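Local coordinates for uncharacterized protein (Porphyromonas gingivalis, PDB 2QSV) that is of unknown function, its two Ig-like beta-sandwich domains forming the C-terminal part of a longer protein tentatively assigned to the C25 cysteine peptidases, at residues Pro75-Glu80 against Ser154-Asn159; Leu122-Asp127 against Pro210-Lys215; Leu162-Asp167 against Ala198-Ile203. One frame throughout, in Å; residues are numbered along the deposited sequence. Where two conformers were deposited one is given.

Interaction 1 of 3, residues Pro75-Glu80 against Ser154-Asn159; sequences PGMKDE and SVTTRN. With NA (sodium ion), chain C.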
ATOM      1  N   PRO A  75      10.517   8.048  -4.067  1.00 28.03           N
ATOM      2  CA  PRO A  75       9.372   7.277  -4.587  1.00 26.27           C
ATOM      3  C   PRO A  75       9.287   5.841  -4.033  1.00 24.58           C
ATOM      4  O   PRO A  75      10.238   5.326  -3.447  1.00 22.71           O
ATOM      5  CB  PRO A  75       9.589   7.281  -6.107  1.00 25.65           C
ATOM      6  CG  PRO A  75      11.012   7.556  -6.300  1.00 27.86           C
ATOM      7  CD  PRO A  75      11.505   8.364  -5.130  1.00 27.68           C
ATOM      8  N   GLY A  76       8.142   5.203  -4.217  1.00 22.15           N
ATOM      9  CA  GLY A  76       7.878   3.918  -3.597  1.00 23.22           C
ATOM     10  C   GLY A  76       6.518   3.920  -2.935  1.00 23.49           C
ATOM     11  O   GLY A  76       5.914   4.966  -2.755  1.00 23.63           O
HETATM   12  N   MSE A  77       6.047   2.752  -2.546  1.00 24.64           N
HETATM   13  CA  MSE A  77       4.755   2.604  -1.850  1.00 24.68           C
HETATM   14  C   MSE A  77       4.968   2.948  -0.380  1.00 25.33           C
HETATM   15  O   MSE A  77       5.886   2.414   0.270  1.00 24.96           O
HETATM   16  CB  MSE A  77       4.270   1.160  -2.000  1.00 24.43           C
HETATM   17  CG  MSE A  77       2.866   0.885  -1.410  1.00 27.24           C
HETATM   18 SE   MSE A  77       1.533   1.630  -2.607  0.85 35.77          SE
HETATM   19  CE  MSE A  77       1.561   0.415  -4.165  1.00 22.18           C
ATOM     20  N   LYS A  78       4.197   3.916   0.115  1.00 24.84           N
ATOM     21  CA  LYS A  78       4.265   4.332   1.505  1.00 25.10           C
ATOM     22  C   LYS A  78       3.013   3.799   2.179  1.00 26.17           C
ATOM     23  O   LYS A  78       1.924   3.884   1.621  1.00 27.23           O
ATOM     24  CB  LYS A  78       4.310   5.870   1.589  1.00 24.83           C
ATOM     25  CG  LYS A  78       5.230   6.563   0.564  1.00 23.78           C
ATOM     26  CD  LYS A  78       6.712   6.187   0.853  1.00 26.40           C
ATOM     27  CE  LYS A  78       7.649   6.759  -0.204  1.00 27.12           C
ATOM     28  NZ  LYS A  78       9.047   6.254  -0.006  1.00 30.75           N
ATOM     29  N   ASP A  79       3.165   3.214   3.348  1.00 26.84           N
ATOM     30  CA  ASP A  79       2.041   2.704   4.135  1.00 28.88           C
ATOM     31  C   ASP A  79       2.250   3.208   5.535  1.00 28.90           C
ATOM     32  O   ASP A  79       3.224   2.839   6.156  1.00 28.96           O
ATOM     33  CB  ASP A  79       2.042   1.173   4.178  1.00 29.00           C
ATOM     34  CG  ASP A  79       1.955   0.558   2.809  1.00 33.60           C
ATOM     35  OD1 ASP A  79       0.940   0.764   2.111  1.00 40.39           O
ATOM     36  OD2 ASP A  79       2.895  -0.155   2.417  1.00 42.23           O
ATOM     37  N   GLU A  80       1.384   4.107   6.005  1.00 28.67           N
ATOM     38  CA  GLU A  80       1.517   4.674   7.343  1.00 28.44           C
ATOM     39  C   GLU A  80       0.148   4.774   8.008  1.00 28.70           C
ATOM     40  O   GLU A  80      -0.833   5.096   7.342  1.00 28.22           O
ATOM     41  CB  GLU A  80       2.173   6.054   7.281  1.00 28.36           C
ATOM     42  CG  GLU A  80       3.688   6.064   6.925  1.00 30.60           C
ATOM     43  CD  GLU A  80       4.339   7.403   7.240  1.00 34.08           C
ATOM     44  OE1 GLU A  80       4.006   8.050   8.276  1.00 35.11           O
ATOM     45  OE2 GLU A  80       5.169   7.832   6.437  1.00 36.62           O
ATOM     46  N   SER A 154       9.992   0.129  -5.001  1.00 20.28           N
ATOM     47  CA  SER A 154       9.394  -0.753  -3.981  1.00 20.04           C
ATOM     48  C   SER A 154       8.755  -1.958  -4.652  1.00 20.02           C
ATOM     49  O   SER A 154       8.364  -1.886  -5.814  1.00 18.75           O
ATOM     50  CB  SER A 154       8.346   0.015  -3.119  1.00 20.31           C
ATOM     51  OG  SER A 154       7.294   0.462  -3.942  1.00 20.68           O
ATOM     52  N   VAL A 155       8.662  -3.063  -3.915  1.00 19.73           N
ATOM     53  CA  VAL A 155       8.036  -4.270  -4.393  1.00 22.23           C
ATOM     54  C   VAL A 155       7.207  -4.727  -3.205  1.00 23.92           C
ATOM     55  O   VAL A 155       7.759  -5.107  -2.182  1.00 25.58           O
ATOM     56  CB  VAL A 155       9.048  -5.391  -4.824  1.00 22.27           C
ATOM     57  CG1 VAL A 155       8.293  -6.669  -5.139  1.00 22.25           C
ATOM     58  CG2 VAL A 155       9.905  -4.972  -6.106  1.00 18.08           C
ATOM     59  N   THR A 156       5.886  -4.638  -3.321  1.00 24.10           N
ATOM     60  CA  THR A 156       5.028  -4.909  -2.176  1.00 23.90           C
ATOM     61  C   THR A 156       3.936  -5.969  -2.463  1.00 23.10           C
ATOM     62  O   THR A 156       3.424  -6.094  -3.591  1.00 21.91           O
ATOM     63  CB  THR A 156       4.447  -3.605  -1.551  1.00 25.05           C
ATOM     64  OG1 THR A 156       3.908  -2.778  -2.563  1.00 24.85           O
ATOM     65  CG2 THR A 156       5.536  -2.773  -0.767  1.00 26.53           C
ATOM     66  N   THR A 157       3.649  -6.762  -1.439  1.00 21.72           N
ATOM     67  CA  THR A 157       2.547  -7.699  -1.473  1.00 24.46           C
ATOM     68  C   THR A 157       1.574  -7.395  -0.280  1.00 25.49           C
ATOM     69  O   THR A 157       1.999  -6.936   0.801  1.00 27.06           O
ATOM     70  CB  THR A 157       3.052  -9.179  -1.485  1.00 23.62           C
ATOM     71  OG1 THR A 157       3.879  -9.401  -0.349  1.00 27.12           O
ATOM     72  CG2 THR A 157       3.900  -9.493  -2.771  1.00 22.45           C
ATOM     73  N   ARG A 158       0.294  -7.614  -0.482  1.00 25.66           N
ATOM     74  CA  ARG A 158      -0.680  -7.431   0.607  1.00 27.75           C
ATOM     75  C   ARG A 158      -1.134  -8.800   1.182  1.00 27.71           C
ATOM     76  O   ARG A 158      -1.425  -8.919   2.358  1.00 30.15           O
ATOM     77  CB  ARG A 158      -1.909  -6.613   0.135  1.00 27.38           C
ATOM     78  CG  ARG A 158      -1.614  -5.201  -0.431  1.00 31.47           C
ATOM     79  CD  ARG A 158      -0.895  -4.278   0.556  1.00 37.73           C
ATOM     80  NE  ARG A 158      -0.818  -2.877   0.082  1.00 42.91           N
ATOM     81  CZ  ARG A 158       0.138  -1.988   0.400  1.00 42.61           C
ATOM     82  NH1 ARG A 158       1.158  -2.340   1.189  1.00 44.58           N
ATOM     83  NH2 ARG A 158       0.079  -0.730  -0.084  1.00 40.55           N
ATOM     84  N   ASN A 159      -1.164  -9.827   0.360  1.00 26.77           N
ATOM     85  CA  ASN A 159      -1.552 -11.146   0.811  1.00 25.78           C
ATOM     86  C   ASN A 159      -0.461 -11.803   1.665  1.00 26.15           C
ATOM     87  O   ASN A 159       0.714 -11.873   1.230  1.00 25.32           O
ATOM     88  CB  ASN A 159      -1.922 -11.988  -0.411  1.00 25.56           C
ATOM     89  CG  ASN A 159      -2.635 -13.272  -0.050  1.00 24.59           C
ATOM     90  OD1 ASN A 159      -2.111 -14.117   0.686  1.00 24.78           O
ATOM     91  ND2 ASN A 159      -3.830 -13.425  -0.577  1.00 25.67           N
TER
HETATM   92 NA    NA C 222       2.692 -10.394   2.032  1.00 42.37          NA
HETATM   93  O   HOH W   1       1.612  -8.950   3.808  1.00 63.42           O
HETATM   94  O   HOH W   2       4.097 -11.532   3.076  1.00 54.13           O
HETATM   95  O   HOH W   3       4.971  -9.171   2.126  1.00 54.91           O
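Asp79 and Arg158 form a salt bridge with two bonds of unequal quality. Arg158 NH1 gives the straighter one to Asp79 OD2, with an N-H...O angle of 161°; OD2 lies at the guanidinium edge and in its plane. NH2 to OD1 is shorter, 2.8 Å, but weak, being well bent. The two flat groups stand 71° apart, so the carboxylate is not laid flat against the guanidinium, and NH1 reaches OD2 from above the carboxylate plane. A further hydrogen bond, with Ser102 OG, holds OD1 and limits how the carboxylate can turn.

The second polar tie runs from backbone to side chain: Met77 N donates to Ser154 OG over 3.0 Å. OG lies between the backbone N and the carbonyl carbon (chi1 62°), which turns it to the Met77 amide. These contacts join strand 76-87 of the N-terminal sandwich to strand 150-157 of the C-terminal Ig-like sandwich and the turn that follows it. No backbone pairing links the two strands, whose short segments pass obliquely, 6.4 Å apart at their closest.

Packing fills in between the polar ties. Selenomethionine Met77 bends at chi2 and chi3, placing CG 3.5 Å from Arg158 NH2 and SE close to the same nitrogen, while its CB and CG touch Thr156 OG1 more loosely. The residues flanking Arg158, Thr157 through OG1 and Asn159 through O, bind the sodium ion together with Leu162 O and three waters.

Interaction 2 of 3, residues Leu122-Asp127 against Pro210-Lys215; sequences LSTYLD and PLRRIK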
ATOM      1  N   LEU A 122       8.454  -7.712 -18.169  1.00 18.99           N
ATOM      2  CA  LEU A 122       8.291  -8.933 -17.348  1.00 18.41           C
ATOM      3  C   LEU A 122       6.928  -9.599 -17.616  1.00 19.66           C
ATOM      4  O   LEU A 122       6.014  -9.002 -18.195  1.00 18.30           O
ATOM      5  CB  LEU A 122       8.400  -8.687 -15.812  1.00 17.62           C
ATOM      6  CG  LEU A 122       7.764  -7.481 -15.055  1.00 19.82           C
ATOM      7  CD1 LEU A 122       6.631  -6.718 -15.759  1.00 17.36           C
ATOM      8  CD2 LEU A 122       7.462  -7.704 -13.634  1.00 16.08           C
ATOM      9  N   SER A 123       6.813 -10.802 -17.096  1.00 19.37           N
ATOM     10  CA  SER A 123       5.561 -11.501 -17.048  1.00 21.44           C
ATOM     11  C   SER A 123       4.687 -10.910 -15.942  1.00 19.87           C
ATOM     12  O   SER A 123       5.115 -10.701 -14.801  1.00 17.76           O
ATOM     13  CB  SER A 123       5.864 -12.979 -16.806  1.00 22.97           C
ATOM     14  OG  SER A 123       4.655 -13.613 -16.400  1.00 29.77           O
ATOM     15  N   THR A 124       3.461 -10.569 -16.299  1.00 21.18           N
ATOM     16  CA  THR A 124       2.547  -9.964 -15.316  1.00 21.08           C
ATOM     17  C   THR A 124       1.384 -10.881 -14.881  1.00 23.01           C
ATOM     18  O   THR A 124       0.434 -10.440 -14.249  1.00 21.48           O
ATOM     19  CB  THR A 124       2.062  -8.583 -15.761  1.00 21.07           C
ATOM     20  OG1 THR A 124       1.547  -8.673 -17.089  1.00 18.91           O
ATOM     21  CG2 THR A 124       3.239  -7.552 -15.711  1.00 20.61           C
ATOM     22  N   TYR A 125       1.492 -12.156 -15.220  1.00 25.12           N
ATOM     23  CA  TYR A 125       0.481 -13.137 -14.901  1.00 26.77           C
ATOM     24  C   TYR A 125       1.199 -14.428 -14.596  1.00 26.88           C
ATOM     25  O   TYR A 125       1.868 -14.993 -15.454  1.00 27.93           O
ATOM     26  CB  TYR A 125      -0.486 -13.307 -16.077  1.00 28.29           C
ATOM     27  CG  TYR A 125      -1.663 -14.256 -15.772  1.00 31.52           C
ATOM     28  CD1 TYR A 125      -2.842 -13.788 -15.202  1.00 34.27           C
ATOM     29  CD2 TYR A 125      -1.579 -15.620 -16.068  1.00 35.08           C
ATOM     30  CE1 TYR A 125      -3.940 -14.662 -14.940  1.00 34.82           C
ATOM     31  CE2 TYR A 125      -2.657 -16.503 -15.807  1.00 37.41           C
ATOM     32  CZ  TYR A 125      -3.827 -16.011 -15.243  1.00 37.52           C
ATOM     33  OH  TYR A 125      -4.889 -16.886 -14.993  1.00 39.56           O
ATOM     34  N   LEU A 126       1.095 -14.890 -13.369  1.00 26.33           N
ATOM     35  CA  LEU A 126       1.721 -16.133 -12.995  1.00 27.25           C
ATOM     36  C   LEU A 126       0.692 -17.055 -12.316  1.00 27.39           C
ATOM     37  O   LEU A 126       0.226 -16.771 -11.209  1.00 26.81           O
ATOM     38  CB  LEU A 126       2.917 -15.877 -12.034  1.00 25.46           C
ATOM     39  CG  LEU A 126       3.561 -17.131 -11.398  1.00 27.44           C
ATOM     40  CD1 LEU A 126       4.216 -18.051 -12.440  1.00 29.29           C
ATOM     41  CD2 LEU A 126       4.611 -16.759 -10.327  1.00 27.20           C
ATOM     42  N   ASP A 127       0.368 -18.171 -12.961  1.00 29.21           N
ATOM     43  CA  ASP A 127      -0.517 -19.154 -12.323  1.00 30.47           C
ATOM     44  C   ASP A 127       0.343 -20.283 -11.823  1.00 30.36           C
ATOM     45  O   ASP A 127       0.896 -21.047 -12.619  1.00 30.03           O
ATOM     46  CB  ASP A 127      -1.605 -19.653 -13.305  1.00 31.70           C
ATOM     47  CG  ASP A 127      -2.739 -20.461 -12.601  1.00 34.64           C
ATOM     48  OD1 ASP A 127      -2.569 -20.988 -11.466  1.00 34.06           O
ATOM     49  OD2 ASP A 127      -3.818 -20.549 -13.216  1.00 39.42           O
ATOM     50  N   PRO A 210       4.762   3.347 -14.219  1.00 20.92           N
ATOM     51  CA  PRO A 210       5.573   3.372 -12.985  1.00 20.59           C
ATOM     52  C   PRO A 210       5.050   2.494 -11.849  1.00 21.47           C
ATOM     53  O   PRO A 210       5.800   2.179 -10.925  1.00 19.52           O
ATOM     54  CB  PRO A 210       5.526   4.845 -12.564  1.00 20.49           C
ATOM     55  CG  PRO A 210       4.201   5.379 -13.191  1.00 20.35           C
ATOM     56  CD  PRO A 210       4.134   4.658 -14.501  1.00 20.25           C
ATOM     57  N   LEU A 211       3.760   2.130 -11.921  1.00 20.71           N
ATOM     58  CA  LEU A 211       3.164   1.176 -11.009  1.00 20.52           C
ATOM     59  C   LEU A 211       2.739  -0.074 -11.814  1.00 21.05           C
ATOM     60  O   LEU A 211       1.798  -0.028 -12.645  1.00 21.56           O
ATOM     61  CB  LEU A 211       2.009   1.828 -10.196  1.00 20.80           C
ATOM     62  CG  LEU A 211       1.120   0.906  -9.365  1.00 22.66           C
ATOM     63  CD1 LEU A 211       1.894   0.160  -8.294  1.00 20.27           C
ATOM     64  CD2 LEU A 211      -0.041   1.726  -8.736  1.00 26.56           C
ATOM     65  N   ARG A 212       3.443  -1.194 -11.575  1.00 19.41           N
ATOM     66  CA  ARG A 212       3.253  -2.388 -12.390  1.00 18.74           C
ATOM     67  C   ARG A 212       2.757  -3.508 -11.492  1.00 18.26           C
ATOM     68  O   ARG A 212       3.195  -3.601 -10.380  1.00 19.43           O
ATOM     69  CB  ARG A 212       4.605  -2.742 -13.046  1.00 19.08           C
ATOM     70  CG  ARG A 212       4.452  -3.497 -14.321  1.00 17.34           C
ATOM     71  CD  ARG A 212       3.963  -2.608 -15.479  1.00 15.53           C
ATOM     72  NE  ARG A 212       3.831  -3.544 -16.564  1.00 15.31           N
ATOM     73  CZ  ARG A 212       4.842  -3.912 -17.352  1.00 19.07           C
ATOM     74  NH1 ARG A 212       6.082  -3.343 -17.202  1.00 16.11           N
ATOM     75  NH2 ARG A 212       4.597  -4.797 -18.305  1.00 17.91           N
ATOM     76  N   ARG A 213       1.782  -4.312 -11.924  1.00 18.21           N
ATOM     77  CA  ARG A 213       1.272  -5.374 -11.077  1.00 17.73           C
ATOM     78  C   ARG A 213       1.340  -6.708 -11.742  1.00 16.93           C
ATOM     79  O   ARG A 213       1.019  -6.864 -12.920  1.00 17.99           O
ATOM     80  CB  ARG A 213      -0.174  -5.110 -10.586  1.00 19.38           C
ATOM     81  CG  ARG A 213      -0.302  -3.923  -9.722  1.00 22.47           C
ATOM     82  CD  ARG A 213      -1.783  -3.701  -9.534  1.00 27.12           C
ATOM     83  NE  ARG A 213      -2.136  -2.669  -8.578  1.00 27.55           N
ATOM     84  CZ  ARG A 213      -2.488  -1.438  -8.908  1.00 25.90           C
ATOM     85  NH1 ARG A 213      -2.437  -1.038 -10.150  1.00 26.54           N
ATOM     86  NH2 ARG A 213      -2.843  -0.601  -7.977  1.00 27.67           N
ATOM     87  N   ILE A 214       1.811  -7.664 -10.969  1.00 16.55           N
ATOM     88  CA  ILE A 214       1.852  -9.014 -11.383  1.00 19.28           C
ATOM     89  C   ILE A 214       0.753  -9.750 -10.625  1.00 20.18           C
ATOM     90  O   ILE A 214       0.745  -9.751  -9.389  1.00 21.30           O
ATOM     91  CB  ILE A 214       3.220  -9.685 -10.996  1.00 18.54           C
ATOM     92  CG1 ILE A 214       4.376  -8.968 -11.699  1.00 20.27           C
ATOM     93  CG2 ILE A 214       3.241 -11.155 -11.416  1.00 17.75           C
ATOM     94  CD1 ILE A 214       5.710  -9.367 -11.071  1.00 20.58           C
ATOM     95  N   LYS A 215      -0.159 -10.368 -11.362  1.00 21.54           N
ATOM     96  CA  LYS A 215      -1.163 -11.233 -10.736  0.50 22.06           C
ATOM     97  C   LYS A 215      -0.627 -12.639 -10.561  1.00 22.06           C
ATOM     98  O   LYS A 215      -0.225 -13.286 -11.514  1.00 21.62           O
ATOM     99  CB  LYS A 215      -2.461 -11.285 -11.558  0.50 22.58           C
ATOM    100  CG  LYS A 215      -3.417 -12.437 -11.095  0.50 24.36           C
ATOM    101  CD  LYS A 215      -3.968 -12.210  -9.665  0.50 24.59           C
ATOM    102  CE  LYS A 215      -4.860 -10.973  -9.592  0.50 26.16           C
ATOM    103  NZ  LYS A 215      -4.824 -10.277  -8.300  0.50 27.77           N
TER
HETATM  104  O   HOH W   4       6.378  -6.340 -20.096  1.00 24.57           O
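Thr124 O accepts the amide of Lys215 at 2.9 Å, and Lys215 O in turn accepts Leu126 N at 2.8 Å. The second bond is nearly straight at the hydrogen (173°) and almost collinear with the carbonyl; in the first, the donor stands well above the carbonyl plane. Two CA-H...O contacts accompany them, from Ile214 CA to Thr124 O and from Tyr125 CA to Lys215 O. Lys215 is thus gripped through both its N and its O by the residues flanking Tyr125, its partner in a parallel bridge.

Upstream of the bridge, side chains take over. Leu122 splits its two methyls between two partners: CD1 lies over one face of the Arg212 guanidinium, offset toward the rim and 3.7 Å from CZ, whereas CD2 meets Ile214 CD1 at 3.5 Å. Thr124 CG2 approaches Arg212 NH2 at 4.0 Å, the two side chains crossing at about a right angle. Thr124 CB also packs on the carbonyl oxygen of Arg213.

Several partners position this first shell. A water in the guanidinium plane accepts from Arg212 NH2 (3.0 Å) and from Leu122 N, while Arg212 NH1 bonds to Met120 O; together they fix the rotation of the plane beneath Leu122 CD1. Ile140 of strand 136-144 touches both Leu122 and Ile214. In the conformer given, one of two, Lys215 bends away and its NZ forms a salt bridge with Asp199 on the adjoining strand.

The pairing continues as Leu126 bonds to Lys217. Strand 125-130 thereby joins strand 211-219 in parallel at the margin of an otherwise antiparallel sheet, while strand 120-121 just before it belongs to the facing sheet, the sheet-switching first strand familiar from Ig-like sandwiches.

Interaction 3 of 3, residues Leu162-Asp167 against Ala198-Ile203; sequences LTAVPD and ADISII. With NA (sodium ion), chain C; SO4 (sulfate ion), chain B.
Leu162 CD2 is the bump of this contact, entering the hollow between Ala198 and Ile200. It meets Ala198 CB at 3.7 Å and Ile200 CG1 at 4.0 Å, with the carbonyl oxygen of Asp199 behind it as a looser floor. The small methyl of Ala198 leaves room for this branch. Its reach follows from Leu162 CG lying anti to the backbone N (chi1 176°), and the leucine crosses Ile200 at about a right angle.

One step along, the roles reverse. Ala164 offers only CB, and Ile200 projects over it, with CD1 at 3.8 Å and CG1 and CG2 both at 3.9 Å. Leu162 thus sits against the small Ala198 as well as the flank of Ile200, and Ile200 against the small Ala164.

The segment axes come no closer than 8.4 Å and are inclined at 24°, too far for backbone pairing: strands 162-166 and 195-204 belong to the two facing sheets of the Ig-like sandwich. Ile181 of strand 176-183 touches both Leu162 and Ile200.

Polar groups turn to other partners. Leu162 O binds the sodium ion at 2.8 Å, and Asp199 N donates to O1 of a sulfate ion probably taken up from the crystallisation liquor. Across the interface itself the side-chain contacts are apolar, so cohesion between the sheets here rests on shape and burial.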
ATOM      1  N   LEU A 162       1.874 -14.627   0.336  1.00 25.03           N
ATOM      2  CA  LEU A 162       2.685 -14.263  -0.847  1.00 25.04           C
ATOM      3  C   LEU A 162       3.830 -13.324  -0.473  1.00 24.52           C
ATOM      4  O   LEU A 162       3.593 -12.277   0.139  1.00 23.99           O
ATOM      5  CB  LEU A 162       1.807 -13.582  -1.900  1.00 23.63           C
ATOM      6  CG  LEU A 162       2.466 -13.026  -3.196  1.00 25.08           C
ATOM      7  CD1 LEU A 162       3.119 -14.081  -4.089  1.00 19.58           C
ATOM      8  CD2 LEU A 162       1.442 -12.261  -4.005  1.00 21.26           C
ATOM      9  N   THR A 163       5.057 -13.698  -0.841  1.00 24.24           N
ATOM     10  CA  THR A 163       6.202 -12.787  -0.732  1.00 25.68           C
ATOM     11  C   THR A 163       6.935 -12.641  -2.066  1.00 23.62           C
ATOM     12  O   THR A 163       6.849 -13.517  -2.905  1.00 22.66           O
ATOM     13  CB  THR A 163       7.223 -13.215   0.347  1.00 27.16           C
ATOM     14  OG1 THR A 163       7.686 -14.538   0.069  1.00 30.23           O
ATOM     15  CG2 THR A 163       6.592 -13.162   1.749  1.00 28.88           C
ATOM     16  N   ALA A 164       7.577 -11.490  -2.279  1.00 23.78           N
ATOM     17  CA  ALA A 164       8.311 -11.228  -3.540  1.00 23.58           C
ATOM     18  C   ALA A 164       9.443 -10.272  -3.268  1.00 23.80           C
ATOM     19  O   ALA A 164       9.210  -9.141  -2.819  1.00 24.16           O
ATOM     20  CB  ALA A 164       7.373 -10.681  -4.638  1.00 23.36           C
ATOM     21  N   VAL A 165      10.678 -10.733  -3.551  1.00 23.46           N
ATOM     22  CA  VAL A 165      11.890  -9.958  -3.314  1.00 22.24           C
ATOM     23  C   VAL A 165      12.780  -9.961  -4.575  1.00 21.00           C
ATOM     24  O   VAL A 165      13.126 -11.016  -5.061  1.00 18.45           O
ATOM     25  CB  VAL A 165      12.702 -10.547  -2.151  1.00 23.03           C
ATOM     26  CG1 VAL A 165      13.853  -9.546  -1.740  1.00 23.44           C
ATOM     27  CG2 VAL A 165      11.785 -10.847  -0.955  1.00 23.84           C
ATOM     28  N   PRO A 166      13.129  -8.766  -5.113  1.00 20.83           N
ATOM     29  CA  PRO A 166      14.006  -8.800  -6.298  1.00 20.75           C
ATOM     30  C   PRO A 166      15.486  -9.012  -5.878  1.00 21.56           C
ATOM     31  O   PRO A 166      15.890  -8.555  -4.811  1.00 20.50           O
ATOM     32  CB  PRO A 166      13.783  -7.419  -6.929  1.00 20.25           C
ATOM     33  CG  PRO A 166      13.591  -6.508  -5.702  1.00 20.16           C
ATOM     34  CD  PRO A 166      12.780  -7.382  -4.718  1.00 19.47           C
ATOM     35  N   ASP A 167      16.277  -9.702  -6.706  1.00 22.47           N
ATOM     36  CA  ASP A 167      17.718  -9.896  -6.374  1.00 22.66           C
ATOM     37  C   ASP A 167      18.456  -8.551  -6.378  1.00 21.83           C
ATOM     38  O   ASP A 167      19.293  -8.318  -5.538  1.00 20.70           O
ATOM     39  CB  ASP A 167      18.378 -10.842  -7.347  1.00 23.80           C
ATOM     40  CG  ASP A 167      18.099 -12.288  -7.036  1.00 26.02           C
ATOM     41  OD1 ASP A 167      17.498 -12.556  -5.970  1.00 28.62           O
ATOM     42  OD2 ASP A 167      18.506 -13.164  -7.859  1.00 27.55           O
ATOM     43  N   ALA A 198      -3.548 -12.815  -6.061  1.00 29.66           N
ATOM     44  CA  ALA A 198      -2.967 -11.701  -5.327  1.00 27.51           C
ATOM     45  C   ALA A 198      -1.983 -10.917  -6.231  1.00 26.16           C
ATOM     46  O   ALA A 198      -1.373 -11.504  -7.158  1.00 25.55           O
ATOM     47  CB  ALA A 198      -2.294 -12.234  -4.094  1.00 28.05           C
ATOM     48  N   ASP A 199      -1.886  -9.615  -6.019  1.00 23.30           N
ATOM     49  CA  ASP A 199      -0.986  -8.772  -6.785  1.00 22.55           C
ATOM     50  C   ASP A 199       0.376  -8.569  -6.129  1.00 21.61           C
ATOM     51  O   ASP A 199       0.470  -8.312  -4.930  1.00 19.45           O
ATOM     52  CB  ASP A 199      -1.570  -7.381  -7.041  1.00 22.05           C
ATOM     53  CG  ASP A 199      -2.793  -7.412  -7.946  1.00 27.04           C
ATOM     54  OD1 ASP A 199      -2.834  -8.228  -8.906  1.00 28.09           O
ATOM     55  OD2 ASP A 199      -3.731  -6.625  -7.659  1.00 32.25           O
ATOM     56  N   ILE A 200       1.426  -8.666  -6.950  1.00 20.52           N
ATOM     57  CA  ILE A 200       2.690  -8.053  -6.575  1.00 18.78           C
ATOM     58  C   ILE A 200       2.717  -6.645  -7.178  1.00 17.15           C
ATOM     59  O   ILE A 200       2.570  -6.510  -8.352  1.00 16.74           O
ATOM     60  CB  ILE A 200       3.937  -8.860  -7.089  1.00 18.48           C
ATOM     61  CG1 ILE A 200       3.931 -10.272  -6.488  1.00 19.67           C
ATOM     62  CG2 ILE A 200       5.189  -8.096  -6.658  1.00 14.81           C
ATOM     63  CD1 ILE A 200       4.784 -11.361  -7.308  1.00 17.78           C
ATOM     64  N   SER A 201       2.912  -5.619  -6.365  1.00 17.30           N
ATOM     65  CA  SER A 201       2.940  -4.253  -6.863  1.00 19.16           C
ATOM     66  C   SER A 201       4.369  -3.719  -6.895  1.00 19.20           C
ATOM     67  O   SER A 201       5.115  -3.823  -5.887  1.00 21.48           O
ATOM     68  CB  SER A 201       2.079  -3.332  -5.993  1.00 18.44           C
ATOM     69  OG  SER A 201       0.719  -3.756  -6.033  1.00 21.78           O
ATOM     70  N   ILE A 202       4.750  -3.186  -8.056  1.00 18.59           N
ATOM     71  CA  ILE A 202       6.121  -2.670  -8.247  1.00 18.52           C
ATOM     72  C   ILE A 202       6.068  -1.236  -8.635  1.00 17.11           C
ATOM     73  O   ILE A 202       5.450  -0.894  -9.590  1.00 17.48           O
ATOM     74  CB  ILE A 202       6.923  -3.485  -9.367  1.00 18.71           C
ATOM     75  CG1 ILE A 202       7.002  -4.988  -8.997  1.00 16.74           C
ATOM     76  CG2 ILE A 202       8.333  -2.804  -9.626  1.00 16.78           C
ATOM     77  CD1 ILE A 202       7.511  -5.924 -10.136  1.00 20.61           C
ATOM     78  N   ILE A 203       6.718  -0.380  -7.875  1.00 17.20           N
ATOM     79  CA  ILE A 203       6.877   0.999  -8.279  1.00 16.78           C
ATOM     80  C   ILE A 203       8.310   1.177  -8.829  1.00 17.88           C
ATOM     81  O   ILE A 203       9.253   0.797  -8.170  1.00 17.43           O
ATOM     82  CB  ILE A 203       6.575   1.970  -7.144  1.00 16.78           C
ATOM     83  CG1 ILE A 203       5.034   1.904  -6.862  1.00 20.57           C
ATOM     84  CG2 ILE A 203       6.991   3.430  -7.542  1.00 17.21           C
ATOM     85  CD1 ILE A 203       4.554   2.796  -5.825  1.00 23.48           C
TER
HETATM   86 NA    NA C 222       2.692 -10.394   2.032  1.00 42.37          NA
HETATM   87  S   SO4 B 221      -3.972  -8.208  -3.257  1.00 60.51           S
HETATM   88  O1  SO4 B 221      -4.135  -8.715  -4.618  1.00 58.82           O
HETATM   89  O2  SO4 B 221      -5.245  -7.662  -2.739  1.00 62.05           O
HETATM   90  O3  SO4 B 221      -3.506  -9.242  -2.333  1.00 56.07           O
HETATM   91  O4  SO4 B 221      -3.042  -7.089  -3.319  1.00 62.39           O
HETATM   92  O   HOH W   2       4.097 -11.532   3.076  1.00 54.13           O
HETATM   93  O   HOH W   3       4.971  -9.171   2.126  1.00 54.91           O
HETATM   94  O   HOH W   1       1.612  -8.950   3.808  1.00 63.42           O

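How the interactions relate
From the N terminus, strand 76-87 comes first and its start, Pro75-Glu80, is met by Ser154-Asn159 74 residues later, so interaction 1 closes a loop running from one sandwich into the other. Within that loop Leu122-Asp127 opens interaction 2, which closes only at Pro210-Lys215; the two contacts therefore cross. Interaction 3 starts after interaction 1 has closed and lies wholly within the span of interaction 2. Strand 195-204 links all three: Ser201 O probably bonds to Thr156 N on one flank, and Ile200 N to Ile214 O on the other. Interaction 1 ties domain to domain, interaction 2 completes a sheet margin and interaction 3 joins facing sheets, with the sodium ion shared between interactions 1 and 3.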